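Local coordinates for protein esterase D (Lactobacillus rhamnosus, PDB 3DKR) that probably hydrolyses carboxylic esters, as an alpha/beta hydrolase with a catalytic triad, at residues G190-G193 with Q194-L197. Numbering follows the deposited sequence.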
loop_
_atom_site.group_PDB
_atom_site.type_symbol
_atom_site.label_atom_id
_atom_site.label_comp_id
_atom_site.label_asym_id
_atom_site.label_seq_id
_atom_site.Cartn_x
_atom_site.Cartn_y
_atom_site.Cartn_z
ATOM N N GLY A 190 -0.972 8.209 -6.931
ATOM C CA GLY A 190 -0.816 9.343 -6.049
ATOM C C GLY A 190 0.550 9.313 -5.394
ATOM O O GLY A 190 1.040 8.246 -5.020
ATOM N N GLN A 191 1.173 10.480 -5.256
ATOM C CA GLN A 191 2.523 10.568 -4.714
ATOM C C GLN A 191 2.713 11.862 -3.926
ATOM O O GLN A 191 2.428 12.945 -4.434
ATOM C CB GLN A 191 3.529 10.518 -5.856
ATOM C CG GLN A 191 4.974 10.687 -5.442
ATOM C CD GLN A 191 5.417 9.663 -4.442
ATOM O OE1 GLN A 191 5.389 8.462 -4.728
ATOM N NE2 GLN A 191 5.880 10.125 -3.279
ATOM N N ALA A 192 3.212 11.728 -2.705
ATOM C CA ALA A 192 3.574 12.865 -1.859
ATOM C C ALA A 192 4.722 13.664 -2.488
ATOM O O ALA A 192 5.697 13.076 -2.959
ATOM C CB ALA A 192 3.976 12.373 -0.467
ATOM N N GLY A 193 4.608 14.992 -2.458
ATOM C CA GLY A 193 5.635 15.890 -3.023
ATOM C C GLY A 193 6.809 16.212 -2.101
ATOM O O GLY A 193 7.788 16.834 -2.544
ATOM N N GLN A 194 6.726 15.820 -0.827
ATOM C CA GLN A 194 7.824 15.967 0.129
ATOM C C GLN A 194 8.067 14.620 0.808
ATOM O O GLN A 194 8.221 14.505 2.021
ATOM C CB GLN A 194 7.507 17.069 1.144
ATOM C CG GLN A 194 7.335 18.445 0.510
ATOM C CD GLN A 194 8.651 19.047 -0.002
ATOM O OE1 GLN A 194 9.747 18.550 0.294
ATOM N NE2 GLN A 194 8.539 20.136 -0.779
ATOM N N ASP A 195 8.149 13.590 -0.024
ATOM C CA ASP A 195 8.233 12.230 0.477
ATOM C C ASP A 195 9.621 11.915 1.022
ATOM O O ASP A 195 10.609 11.860 0.269
ATOM C CB ASP A 195 7.873 11.223 -0.622
ATOM C CG ASP A 195 7.527 9.851 -0.060
ATOM O OD1 ASP A 195 8.261 9.357 0.831
ATOM O OD2 ASP A 195 6.521 9.256 -0.509
ATOM N N GLU A 196 9.666 11.666 2.329
ATOM C CA GLU A 196 10.892 11.371 3.046
ATOM C C GLU A 196 11.330 9.904 3.028
ATOM O O GLU A 196 12.419 9.588 3.517
ATOM C CB GLU A 196 10.753 11.811 4.513
ATOM C CG GLU A 196 9.899 10.904 5.404
ATOM C CD GLU A 196 8.388 11.063 5.271
ATOM O OE1 GLU A 196 7.894 11.651 4.271
ATOM O OE2 GLU A 196 7.683 10.581 6.197
ATOM N N LEU A 197 10.494 9.017 2.479
ATOM C CA LEU A 197 10.767 7.589 2.522
ATOM C C LEU A 197 11.070 6.975 1.161
ATOM O O LEU A 197 11.848 6.046 1.085
ATOM C CB LEU A 197 9.603 6.835 3.166
ATOM C CG LEU A 197 9.279 7.143 4.620
ATOM C CD1 LEU A 197 8.179 6.233 5.075
ATOM C CD2 LEU A 197 10.524 6.968 5.500
HETATM O O HOH W 1 8.423 13.643 -3.339
#
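The acid loop of the alpha/beta hydrolase fold starts here, where the chain leaves strand 187-192 and turns to present Asp195, the predicted charge-relay acid. Gln191, on that strand, reaches Asp195 through its amide nitrogen. Gln191 NE2 donates to Asp195 OD2 at 3.0 Å, with a bent N-H...O angle of 143°. OD2 is met on its anti side, somewhat out of the carboxylate plane, and the amide and carboxylate planes lie 40° apart. Gln191 NE2 also gives a nearly straight bond of 3.0 Å to Ala192 O, on a lone pair of that carbonyl. The Gln191 chain makes this possible by folding back at chi2 (58°). Its OE1 accepts from Ser125 OG, which leaves the amide little freedom to flip. A water donates to Ala192 O at 2.8 Å and weakly accepts from Asp195 N, bridging the turn. Ala192 CB lies 4.0 Å from Asp195 OD2. On the other oxygen, Asp195 OD1 accepts from Leu197 N at 2.8 Å, an Asx turn, and also from Val198 N. Both carboxylate oxygens are held by neighbours, with OD2 also bonded to His226 ND1. A leucine in place of Gln191 would probably cost Asp195 OD2 and Ala192 O their shared donor, and Ser125 OG its acceptor on this side chain. The grip is consistent with a carboxylate held to orient His226, its predicted partner in the charge relay to Ser101.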